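Glutathione synthetase-like effector 30 (Gpa-GSS30-apo) (Globodera pallida, PDB 5OET) is a plant-parasitic nematode effector built on a glutathione synthetase framework, probably arisen by neofunctionalization of the housekeeping ATP-dependent ligase that makes glutathione. Local coordinates at residues 99-104 and 520-525; 297-300 and 306-309. All coordinates share one frame; numbering follows the deposited sequence.

Interaction 1 (99-104 and 520-525)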
# COMPACT_ATOMS: atom_id res chain seq x y z
N LYS A 99 -11.60 -27.25 -12.43
CA LYS A 99 -11.52 -27.60 -13.85
C LYS A 99 -11.83 -26.41 -14.72
O LYS A 99 -11.14 -26.17 -15.71
CB LYS A 99 -12.40 -28.81 -14.21
CG LYS A 99 -11.64 -30.12 -13.98
CD LYS A 99 -12.50 -31.38 -13.98
CE LYS A 99 -11.68 -32.54 -13.42
NZ LYS A 99 -12.03 -33.84 -14.06
N LEU A 100 -12.84 -25.64 -14.32
CA LEU A 100 -13.31 -24.48 -15.10
C LEU A 100 -12.30 -23.32 -15.09
O LEU A 100 -12.12 -22.62 -16.09
CB LEU A 100 -14.68 -24.00 -14.59
CG LEU A 100 -15.80 -25.04 -14.47
CD1 LEU A 100 -17.11 -24.32 -14.23
CD2 LEU A 100 -15.89 -25.97 -15.66
N PHE A 101 -11.64 -23.11 -13.96
CA PHE A 101 -10.57 -22.13 -13.87
C PHE A 101 -9.45 -22.51 -14.81
O PHE A 101 -8.93 -21.66 -15.52
CB PHE A 101 -10.05 -22.04 -12.44
CG PHE A 101 -8.86 -21.14 -12.30
CD1 PHE A 101 -9.02 -19.79 -12.03
CD2 PHE A 101 -7.56 -21.65 -12.43
CE1 PHE A 101 -7.92 -18.96 -11.88
CE2 PHE A 101 -6.45 -20.81 -12.28
CZ PHE A 101 -6.64 -19.46 -12.01
N GLN A 102 -9.06 -23.78 -14.81
CA GLN A 102 -8.03 -24.23 -15.72
C GLN A 102 -8.52 -24.11 -17.18
O GLN A 102 -7.77 -23.70 -18.04
CB GLN A 102 -7.59 -25.67 -15.38
CG GLN A 102 -6.18 -26.04 -15.82
CD GLN A 102 -5.13 -24.99 -15.44
OE1 GLN A 102 -4.29 -24.63 -16.27
NE2 GLN A 102 -5.22 -24.46 -14.21
N GLN A 103 -9.78 -24.40 -17.43
CA GLN A 103 -10.37 -24.23 -18.75
C GLN A 103 -10.31 -22.76 -19.20
O GLN A 103 -10.01 -22.50 -20.39
CB GLN A 103 -11.83 -24.73 -18.74
CG GLN A 103 -12.44 -24.98 -20.10
CD GLN A 103 -13.94 -25.20 -20.04
OE1 GLN A 103 -14.49 -25.63 -19.02
NE2 GLN A 103 -14.62 -24.92 -21.16
N ALA A 104 -10.56 -21.82 -18.30
CA ALA A 104 -10.46 -20.39 -18.64
C ALA A 104 -9.02 -19.90 -18.87
O ALA A 104 -8.73 -19.14 -19.80
CB ALA A 104 -11.10 -19.55 -17.55
N ASP A 520 -12.56 -10.02 -5.38
CA ASP A 520 -12.56 -11.33 -4.79
C ASP A 520 -11.36 -12.07 -5.37
O ASP A 520 -10.65 -11.53 -6.19
CB ASP A 520 -13.88 -12.02 -5.15
CG ASP A 520 -14.26 -13.13 -4.19
OD1 ASP A 520 -13.34 -13.72 -3.57
OD2 ASP A 520 -15.47 -13.42 -4.05
N SER A 521 -11.12 -13.28 -4.91
CA SER A 521 -10.16 -14.15 -5.58
C SER A 521 -10.59 -15.63 -5.42
O SER A 521 -11.25 -15.98 -4.45
CB SER A 521 -8.74 -13.90 -5.04
OG SER A 521 -8.56 -14.49 -3.78
N PRO A 522 -10.24 -16.48 -6.39
CA PRO A 522 -10.81 -17.81 -6.38
C PRO A 522 -10.11 -18.72 -5.38
O PRO A 522 -8.90 -18.58 -5.19
CB PRO A 522 -10.56 -18.29 -7.81
CG PRO A 522 -9.27 -17.65 -8.16
CD PRO A 522 -9.27 -16.32 -7.47
N TYR A 523 -10.89 -19.59 -4.73
CA TYR A 523 -10.36 -20.73 -4.00
C TYR A 523 -10.78 -21.98 -4.78
O TYR A 523 -11.96 -22.29 -4.87
CB TYR A 523 -10.88 -20.76 -2.56
CG TYR A 523 -10.13 -21.73 -1.67
CD1 TYR A 523 -10.50 -23.08 -1.61
CD2 TYR A 523 -9.06 -21.31 -0.88
CE1 TYR A 523 -9.83 -23.97 -0.78
CE2 TYR A 523 -8.38 -22.19 -0.06
CZ TYR A 523 -8.76 -23.53 -0.02
OH TYR A 523 -8.08 -24.40 0.81
N LEU A 524 -9.80 -22.69 -5.33
CA LEU A 524 -10.08 -23.79 -6.25
C LEU A 524 -10.47 -25.06 -5.54
O LEU A 524 -9.66 -25.90 -5.18
CB LEU A 524 -8.93 -24.03 -7.21
CG LEU A 524 -8.64 -22.81 -8.09
CD1 LEU A 524 -7.47 -23.18 -8.99
CD2 LEU A 524 -9.84 -22.32 -8.88
N VAL A 525 -11.77 -25.13 -5.32
CA VAL A 525 -12.49 -26.33 -4.93
C VAL A 525 -12.27 -27.50 -5.94
O VAL A 525 -12.71 -27.48 -7.10
CB VAL A 525 -13.99 -25.93 -4.80
CG1 VAL A 525 -14.93 -27.09 -5.04
CG2 VAL A 525 -14.21 -25.27 -3.45

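Interaction 2 (297-300 and 306-309)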
# COMPACT_ATOMS: atom_id res chain seq x y z
N ASN A 297 9.32 12.14 -39.54
CA ASN A 297 9.27 10.81 -38.92
C ASN A 297 7.85 10.27 -38.76
O ASN A 297 7.66 9.06 -38.76
CB ASN A 297 9.75 10.88 -37.47
CG ASN A 297 11.23 11.04 -37.35
OD1 ASN A 297 11.93 11.44 -38.29
ND2 ASN A 297 11.72 10.76 -36.15
N PHE A 298 6.90 11.17 -38.52
CA PHE A 298 5.60 10.85 -37.94
C PHE A 298 5.71 10.23 -36.56
O PHE A 298 4.80 9.52 -36.11
CB PHE A 298 4.76 9.98 -38.87
CG PHE A 298 4.50 10.62 -40.19
CD1 PHE A 298 3.70 11.77 -40.27
CD2 PHE A 298 5.08 10.12 -41.34
CE1 PHE A 298 3.47 12.39 -41.49
CE2 PHE A 298 4.83 10.72 -42.57
CZ PHE A 298 4.04 11.86 -42.64
N SER A 299 6.78 10.56 -35.84
CA SER A 299 6.95 10.05 -34.48
C SER A 299 6.30 11.04 -33.53
O SER A 299 6.20 12.22 -33.82
CB SER A 299 8.43 9.78 -34.15
OG SER A 299 9.17 10.96 -34.02
N LEU A 300 5.81 10.51 -32.41
CA LEU A 300 5.11 11.29 -31.41
C LEU A 300 6.15 11.82 -30.45
O LEU A 300 6.94 11.04 -29.91
CB LEU A 300 4.10 10.42 -30.67
CG LEU A 300 3.17 11.08 -29.65
CD1 LEU A 300 2.12 11.93 -30.33
CD2 LEU A 300 2.50 9.98 -28.81
N PHE A 306 11.30 14.56 -26.19
CA PHE A 306 11.28 13.13 -25.91
C PHE A 306 10.45 12.38 -26.91
O PHE A 306 9.28 12.67 -27.08
CB PHE A 306 10.75 12.88 -24.51
CG PHE A 306 11.67 13.37 -23.44
CD1 PHE A 306 12.85 12.68 -23.15
CD2 PHE A 306 11.38 14.54 -22.73
CE1 PHE A 306 13.72 13.15 -22.17
CE2 PHE A 306 12.25 15.02 -21.75
CZ PHE A 306 13.41 14.32 -21.47
N VAL A 307 11.07 11.39 -27.55
CA VAL A 307 10.38 10.49 -28.43
C VAL A 307 9.61 9.51 -27.55
O VAL A 307 10.05 9.13 -26.47
CB VAL A 307 11.34 9.81 -29.43
CG1 VAL A 307 10.58 8.95 -30.42
CG2 VAL A 307 12.13 10.87 -30.20
N VAL A 308 8.40 9.17 -27.97
CA VAL A 308 7.52 8.30 -27.19
C VAL A 308 7.47 6.99 -27.94
O VAL A 308 7.02 6.95 -29.08
CB VAL A 308 6.11 8.90 -27.06
CG1 VAL A 308 5.19 7.93 -26.35
CG2 VAL A 308 6.14 10.21 -26.30
N ALA A 309 7.95 5.93 -27.29
CA ALA A 309 7.98 4.58 -27.87
C ALA A 309 6.62 3.88 -27.76
O ALA A 309 6.19 3.19 -28.70
CB ALA A 309 9.05 3.75 -27.20

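Interaction 1 (99-104 and 520-525)
Phe101 on helix 98-119 faces Leu524 near the end of strand 517-524, their CA atoms 7.8 Å apart, a spacing bridged by side chains alone. Phe101 leaves the helix toward the strand, and with CG anti to the backbone N (chi1 175°) the ring then swings across it toward Pro522, while Leu524 meets the side chain at its root. Leu524 CD2 lies 3.6 Å from Phe101 CB and also touches CG and CD1, while its other methyl, CD1, sits 3.8 Å from Phe101 CD2; the two side chains cross at about a right angle, and the methyls straddle the root of the ring. Farther out, Pro522 CG approaches Phe101 CE1 at 4.2 Å. This is helix-on-sheet packing in the glutathione synthetase fold: strand 517-524 runs parallel to strand 94-96, which leads directly into the helix, and antiparallel to strand 490-504. From that last strand His498 makes an edge-to-face contact with the Phe101 ring and also touches Pro522, and Leu475 of strand 469-484 adds an apolar neighbour. Between Pro522 and Leu524 the chain turns Tyr523 away from the helix to stack on Tyr35, and Leu524 itself is the centre of an inverse gamma turn.

Interaction 2 (297-300 and 306-309)
Leu300 and Val308 meet through both backbone and side chain, with their CA atoms 5.7 Å apart. Val308 N donates to Leu300 O at 3.1 Å with an N-H...O angle of 147°, and the C=O...N angle of 165° brings the donor almost straight onto the end of the carbonyl. The same oxygen lies 3.8 Å from Val307 CA, so it is set against the strand backbone as well as bonded to it.

The side chain of Val308 can be followed outward from the strand. Its CB lies 3.7 Å from Leu300 O and also reaches Leu300 CD2, at 4.2 Å. Beyond CB the two methyls part: CG1, anti to the backbone N (chi1 175°), meets Leu300 CD2, whereas CG2, beside the backbone N that donates the bond, lies 3.8 Å from Leu300 O. CB and CG2 thus flank the accepting oxygen, while CG1 packs on the leucine. Leu300 runs alongside the valine, pointing the same way.

At the neighbouring position the contact is looser, Ser299 OG standing 4.4 Å from Val307 CG1. A weak hydrogen bond from Asn297 ND2 to Ser299 OG ties the loop to itself.

The paired strands 300-302 and 306-314 are antiparallel and close in sequence, forming a beta hairpin at one side of the mixed sheet. Strand 306-314 also pairs in parallel with strand 246-251, whose Val246 and Leu248 touch Val308, while Val246 forms backbone hydrogen bonds with Val307 and Ala309. Helix 225-240 packs against this strand through Phe240 on Val307 and Ala309 and through Trp237 on Ala309.

Interactions 1 and 2 lie on opposite sides of the chain's centre, 42 Å apart between centres and about 28 Å between nearest atoms. They share no helix, strand or sheet: 99-104 and 520-525 join a helix to the larger mixed sheet, whereas 297-300 and 306-309 join a loop and the first residue of the next strand to a neighbouring strand in a smaller one. All touching residues of interaction 1 are buried and their contact is apolar, bringing the C-terminal strand against a helix 416 residues earlier. Interaction 2 is local, nested within the loop that interaction 1 closes, and combines a backbone hydrogen bond with aliphatic packing; it includes the partly exposed Val307 beside buried Leu300 and Val308.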